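Local coordinates for protein amino acid amide racemase (Ochrobactrum anthropi, PDB 6GIO) that binds pyridoxal-5'-phosphate and belongs to the class-III aminotransferase family of PLP-dependent enzymes, at residues N84-L90 with T303-R307; V106-H110 with V292-G298. One frame throughout, in Å; residues are numbered along the deposited sequence.

Interaction 1: N84-L90 with T303-R307; sequences NEAAVSL and TAAGR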
loop_
_atom_site.group_PDB
_atom_site.type_symbol
_atom_site.label_atom_id
_atom_site.label_comp_id
_atom_site.label_asym_id
_atom_site.label_seq_id
_atom_site.Cartn_x
_atom_site.Cartn_y
_atom_site.Cartn_z
ATOM N N ASN C 84 14.198 -10.096 -6.864
ATOM C CA ASN C 84 14.760 -9.346 -7.977
ATOM C C ASN C 84 15.929 -8.560 -7.491
ATOM O O ASN C 84 16.012 -8.281 -6.306
ATOM C CB ASN C 84 13.696 -8.443 -8.637
ATOM C CG ASN C 84 13.144 -7.399 -7.706
ATOM O OD1 ASN C 84 13.735 -6.310 -7.544
ATOM N ND2 ASN C 84 11.982 -7.706 -7.097
ATOM N N GLU C 85 16.831 -8.213 -8.403
ATOM C CA GLU C 85 18.104 -7.547 -8.068
ATOM C C GLU C 85 17.918 -6.223 -7.337
ATOM O O GLU C 85 18.606 -5.976 -6.350
ATOM C CB GLU C 85 18.943 -7.311 -9.339
ATOM C CG GLU C 85 20.284 -6.583 -9.130
ATOM C CD GLU C 85 21.272 -7.378 -8.274
ATOM O OE1 GLU C 85 21.173 -8.602 -8.159
ATOM O OE2 GLU C 85 22.160 -6.782 -7.697
ATOM N N ALA C 86 17.005 -5.374 -7.823
ATOM C CA ALA C 86 16.757 -4.087 -7.215
ATOM C C ALA C 86 16.368 -4.178 -5.739
ATOM O O ALA C 86 16.935 -3.490 -4.898
ATOM C CB ALA C 86 15.701 -3.313 -8.008
ATOM N N ALA C 87 15.383 -5.016 -5.442
ATOM C CA ALA C 87 14.853 -5.123 -4.130
ATOM C C ALA C 87 15.900 -5.763 -3.201
ATOM O O ALA C 87 16.037 -5.332 -2.060
ATOM C CB ALA C 87 13.596 -5.975 -4.150
ATOM N N VAL C 88 16.620 -6.793 -3.673
ATOM C CA VAL C 88 17.618 -7.444 -2.784
ATOM C C VAL C 88 18.725 -6.434 -2.478
ATOM O O VAL C 88 19.125 -6.277 -1.322
ATOM C CB VAL C 88 18.142 -8.760 -3.388
ATOM C CG1 VAL C 88 19.306 -9.346 -2.565
ATOM C CG2 VAL C 88 17.005 -9.752 -3.451
ATOM N N SER C 89 19.172 -5.714 -3.515
ATOM C CA SER C 89 20.205 -4.673 -3.364
ATOM C C SER C 89 19.777 -3.517 -2.470
ATOM O O SER C 89 20.550 -3.123 -1.612
ATOM C CB SER C 89 20.696 -4.149 -4.725
ATOM O OG SER C 89 21.109 -5.242 -5.522
ATOM N N LEU C 90 18.549 -3.002 -2.638
ATOM C CA LEU C 90 18.008 -1.978 -1.697
ATOM C C LEU C 90 18.011 -2.478 -0.244
ATOM O O LEU C 90 18.374 -1.735 0.687
ATOM C CB LEU C 90 16.578 -1.545 -2.083
ATOM C CG LEU C 90 15.853 -0.549 -1.152
ATOM C CD1 LEU C 90 16.694 0.702 -0.925
ATOM C CD2 LEU C 90 14.463 -0.162 -1.690
ATOM N N THR C 303 11.648 -0.250 -5.920
ATOM C CA THR C 303 12.926 -0.474 -5.188
ATOM C C THR C 303 14.113 0.141 -5.905
ATOM O O THR C 303 15.010 0.663 -5.246
ATOM C CB THR C 303 13.209 -1.952 -4.834
ATOM O OG1 THR C 303 13.199 -2.760 -6.000
ATOM C CG2 THR C 303 12.149 -2.478 -3.902
ATOM N N ALA C 304 14.116 0.122 -7.243
ATOM C CA ALA C 304 15.152 0.831 -7.982
ATOM C C ALA C 304 15.126 2.351 -7.653
ATOM O O ALA C 304 16.184 2.954 -7.442
ATOM C CB ALA C 304 15.053 0.585 -9.493
ATOM N N ALA C 305 13.930 2.967 -7.617
ATOM C CA ALA C 305 13.826 4.378 -7.251
ATOM C C ALA C 305 14.435 4.621 -5.853
ATOM O O ALA C 305 15.145 5.591 -5.612
ATOM C CB ALA C 305 12.380 4.851 -7.320
ATOM N N GLY C 306 14.163 3.724 -4.930
ATOM C CA GLY C 306 14.715 3.858 -3.575
ATOM C C GLY C 306 16.231 3.781 -3.528
ATOM O O GLY C 306 16.878 4.462 -2.727
ATOM N N ARG C 307 16.804 2.931 -4.377
ATOM C CA ARG C 307 18.266 2.828 -4.429
ATOM C C ARG C 307 18.840 4.150 -4.903
ATOM O O ARG C 307 19.846 4.600 -4.371
ATOM C CB ARG C 307 18.724 1.702 -5.343
ATOM C CG ARG C 307 18.377 0.345 -4.821
ATOM C CD ARG C 307 19.318 -0.670 -5.384
ATOM N NE ARG C 307 20.600 -0.577 -4.705
ATOM C CZ ARG C 307 21.777 -0.836 -5.274
ATOM N NH1 ARG C 307 21.866 -1.208 -6.554
ATOM N NH2 ARG C 307 22.871 -0.723 -4.555
#
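A chi1 of 56° sets Thr303 OG1 between its own backbone N and carbonyl carbon, turning the hydroxyl onto the first turn of the facing helix, where it lies 3.3 Å from Ala86 CB. In Leu90 chi1 176°, with CG trans to the backbone N, directs the branch toward helix 300-315, and CD2 comes to 3.8 Å from Thr303 CB. The motif is a helix-helix packing between the first turns of helix 85-97 and an early part of helix 300-315; the axes of the two short segments approach to 8.4 Å and point in broadly the same direction, 42° apart. Small residues line the approach. Ala86 CB, directed at the other helix, comes to 4.2 Å from Ala304 CB, whose own bond points away; Thr303 CG2 lies against Ala87 CA and CB, and Leu90 CD1 rests on the backbone of Gly306, which has no side chain to intervene.

No hydrogen bond links the two segments. Thr303 OG1 comes within 3.2 Å of Ala87 N, but at a poor angle, because that N-H is directed to OD1 of Asn84, the N-cap residue, at 3.0 Å from Ala87 N and above the amide's carbonyl plane. The threonine hydroxyl bonds instead to Asn299 O, a turn earlier. Glu85 makes a salt bridge with Arg10 of the second subunit, so the capped helix start also meets the dimer partner.

Arg307 CD lies beside Leu90 N and Ala86 O, and the bend at chi3 beyond it turns the guanidinium over Ser89, with NE in a salt bridge with Asp93. Ser89 OG turns back to donate to Glu85 O at 2.7 Å, reaching it from the face opposite to Ser89 N. Its methylene meanwhile covers one guanidinium face over the centre, with Ser89 CB 3.5 Å from Arg307 CZ.

Interaction 2: V106-H110 with V292-G298; sequences VWFGH and VLQTTAG. With PLP (pyridoxal-5'-phosphate), chain E.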
loop_
_atom_site.group_PDB
_atom_site.type_symbol
_atom_site.label_atom_id
_atom_site.label_comp_id
_atom_site.label_asym_id
_atom_site.label_seq_id
_atom_site.Cartn_x
_atom_site.Cartn_y
_atom_site.Cartn_z
ATOM N N VAL C 106 14.782 -7.370 6.131
ATOM C CA VAL C 106 14.013 -6.273 5.578
ATOM C C VAL C 106 12.743 -6.788 4.909
ATOM O O VAL C 106 12.765 -7.753 4.145
ATOM C CB VAL C 106 14.825 -5.564 4.525
ATOM C CG1 VAL C 106 14.107 -4.293 4.070
ATOM C CG2 VAL C 106 16.196 -5.269 5.106
ATOM N N TRP C 107 11.636 -6.168 5.235
ATOM C CA TRP C 107 10.384 -6.416 4.550
ATOM C C TRP C 107 10.103 -5.157 3.820
ATOM O O TRP C 107 10.366 -4.117 4.335
ATOM C CB TRP C 107 9.290 -6.667 5.598
ATOM C CG TRP C 107 7.865 -6.674 5.146
ATOM C CD1 TRP C 107 7.129 -7.764 4.854
ATOM C CD2 TRP C 107 6.975 -5.532 5.033
ATOM N NE1 TRP C 107 5.844 -7.384 4.522
ATOM C CE2 TRP C 107 5.719 -6.024 4.642
ATOM C CE3 TRP C 107 7.127 -4.137 5.220
ATOM C CZ2 TRP C 107 4.604 -5.190 4.443
ATOM C CZ3 TRP C 107 5.988 -3.294 4.988
ATOM C CH2 TRP C 107 4.764 -3.846 4.600
ATOM N N PHE C 108 9.497 -5.255 2.651
ATOM C CA PHE C 108 9.059 -4.085 1.882
ATOM C C PHE C 108 7.559 -3.944 1.754
ATOM O O PHE C 108 6.844 -4.944 1.657
ATOM C CB PHE C 108 9.617 -4.180 0.469
ATOM C CG PHE C 108 11.088 -3.917 0.388
ATOM C CD1 PHE C 108 11.597 -2.639 0.653
ATOM C CD2 PHE C 108 11.980 -4.956 0.089
ATOM C CE1 PHE C 108 12.959 -2.390 0.610
ATOM C CE2 PHE C 108 13.341 -4.701 0.002
ATOM C CZ PHE C 108 13.841 -3.429 0.281
ATOM N N GLY C 109 7.084 -2.697 1.662
ATOM C CA GLY C 109 5.665 -2.458 1.405
ATOM C C GLY C 109 5.529 -1.225 0.564
ATOM O O GLY C 109 6.492 -0.826 -0.111
ATOM N N HIS C 110 4.340 -0.646 0.566
ATOM C CA HIS C 110 4.061 0.527 -0.277
ATOM C C HIS C 110 3.913 1.813 0.439
ATOM O O HIS C 110 3.930 2.863 -0.205
ATOM C CB HIS C 110 2.750 0.328 -0.990
ATOM C CG HIS C 110 2.687 -0.936 -1.738
ATOM N ND1 HIS C 110 3.559 -1.220 -2.772
ATOM C CD2 HIS C 110 1.861 -1.999 -1.624
ATOM C CE1 HIS C 110 3.240 -2.393 -3.284
ATOM N NE2 HIS C 110 2.240 -2.901 -2.586
ATOM N N VAL C 292 2.971 -11.554 6.135
ATOM C CA VAL C 292 2.528 -10.226 5.720
ATOM C C VAL C 292 2.836 -10.037 4.237
ATOM O O VAL C 292 3.912 -9.596 3.881
ATOM C CB VAL C 292 3.175 -9.107 6.562
ATOM C CG1 VAL C 292 2.450 -7.797 6.310
ATOM C CG2 VAL C 292 3.106 -9.422 8.056
ATOM N N LEU C 293 1.858 -10.356 3.386
ATOM C CA LEU C 293 2.032 -10.416 1.946
ATOM C C LEU C 293 1.278 -9.329 1.235
ATOM O O LEU C 293 0.094 -9.082 1.535
ATOM C CB LEU C 293 1.484 -11.726 1.411
ATOM C CG LEU C 293 2.159 -13.035 1.844
ATOM C CD1 LEU C 293 1.550 -14.170 1.025
ATOM C CD2 LEU C 293 3.665 -12.980 1.680
ATOM N N GLN C 294 1.950 -8.657 0.306
ATOM C CA GLN C 294 1.250 -7.799 -0.651
ATOM C C GLN C 294 1.892 -8.034 -1.988
ATOM O O GLN C 294 3.107 -7.861 -2.129
ATOM C CB GLN C 294 1.359 -6.339 -0.295
ATOM C CG GLN C 294 0.488 -5.909 0.858
ATOM C CD GLN C 294 0.775 -4.474 1.215
ATOM O OE1 GLN C 294 1.861 -4.164 1.724
ATOM N NE2 GLN C 294 -0.164 -3.581 0.898
ATOM N N THR C 295 1.067 -8.363 -2.978
ATOM C CA THR C 295 1.567 -8.863 -4.261
ATOM C C THR C 295 2.745 -8.079 -4.882
ATOM O O THR C 295 3.802 -8.691 -5.200
ATOM C CB THR C 295 0.429 -9.015 -5.270
ATOM O OG1 THR C 295 -0.531 -9.950 -4.746
ATOM C CG2 THR C 295 0.965 -9.574 -6.590
ATOM N N THR C 296 2.570 -6.770 -5.057
ATOM C CA THR C 296 3.573 -5.953 -5.746
ATOM C C THR C 296 4.587 -5.282 -4.852
ATOM O O THR C 296 5.405 -4.520 -5.327
ATOM C CB THR C 296 2.937 -4.861 -6.638
ATOM O OG1 THR C 296 2.217 -3.952 -5.816
ATOM C CG2 THR C 296 2.019 -5.489 -7.654
ATOM N N ALA C 297 4.533 -5.534 -3.560
ATOM C CA ALA C 297 5.582 -5.059 -2.662
ATOM C C ALA C 297 6.950 -5.575 -3.105
ATOM O O ALA C 297 7.104 -6.747 -3.498
ATOM C CB ALA C 297 5.309 -5.508 -1.228
ATOM N N GLY C 298 7.940 -4.685 -3.043
ATOM C CA GLY C 298 9.306 -5.030 -3.383
ATOM C C GLY C 298 9.481 -5.186 -4.866
ATOM O O GLY C 298 10.405 -5.854 -5.295
HETATM N N1 PLP E . -8.345 -9.595 -3.226
HETATM C C2 PLP E . -8.196 -10.585 -4.158
HETATM C C2A PLP E . -9.386 -11.262 -4.799
HETATM C C3 PLP E . -6.820 -11.014 -4.553
HETATM O O3 PLP E . -6.584 -11.997 -5.457
HETATM C C4 PLP E . -5.664 -10.335 -3.925
HETATM C C4A PLP E . -4.271 -10.706 -4.280
HETATM C C5 PLP E . -5.941 -9.278 -2.912
HETATM C C6 PLP E . -7.281 -8.967 -2.630
HETATM C C5A PLP E . -4.730 -8.589 -2.259
HETATM O O4P PLP E . -3.912 -7.796 -3.160
HETATM P P PLP E . -2.445 -7.349 -2.700
HETATM O O1P PLP E . -1.720 -8.695 -2.619
HETATM O O2P PLP E . -2.541 -6.744 -1.309
HETATM O O3P PLP E . -1.985 -6.422 -3.775
HETATM O O HOH W 1 7.472 -2.036 -2.417
HETATM O O HOH W 2 0.433 -5.163 -3.867
#
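Trp107 and Val292 make the direct hydrogen bond of this contact: NE1 of Trp107 donates to Val292 O at 3.0 Å, nearly straight at 166°. The acceptor lies at the indole edge, in the ring plane, whereas the donor is tilted 27° from the carbonyl plane. The bond holds the rotation of a buried ring that has Gly109 N over one of its faces.

Apolar packing flanks it. Val292 CG1 touches Trp107 CZ2 at 3.9 Å, the two side chains crossing at about a right angle. Farther along, the methyl of Ala297, the last residue of a type I turn starting at Gln294, presses on the strand backbone, its CB 3.3 Å from Phe108 O. Phe108 CB packs on Gly298, but with chi1 -73° the ring leads away toward Leu90 and Leu94 of helix 85-97.

Water supplies the remaining bridges. One molecule donates to Gly109 O and accepts from Gly298 N, 2.8 Å from each. A second accepts from Thr296 N, donates to PLP O3P at 2.7 Å, and is also hydrogen-bonded to His110 NE2, tying the imidazole indirectly to the phosphate.

The cofactor is gripped directly by Thr295, whose N and OG1 both donate to PLP O1P, the hydroxyl at 2.7 Å. Gly112 and Ser113 of the second subunit bond to the same PLP, and Lys267 of that subunit packs against Thr295. The 292-298 loop thus completes the phosphate site of the second subunit's pocket; a cofactor site shared across the dimer interface in this way is characteristic of fold type I PLP-dependent enzymes, the class-III aminotransferase family among them.

In the fold
Both contacts are buried, lie on the same side of the chain's centre about 12 Å apart between centres, and touch the second subunit. Interaction 1 joins two helices and interaction 2 joins strand 104-109, outermost in its sheet within this chain, to the loop leading into helix 300-315. Helix 85-97 and strand 104-109 are consecutive, so the two contacts hold the same neighbourhood together. They meet where Leu90 CD2 packs on Phe108 CE1 at 3.5 Å, and where Asn84 ND2 probably donates to Gly298 O. Their chemistry diverges with place: interaction 1 relies on small side chains and van der Waals packing, interaction 2 on a tryptophan hydrogen bond, waters and the PLP phosphate.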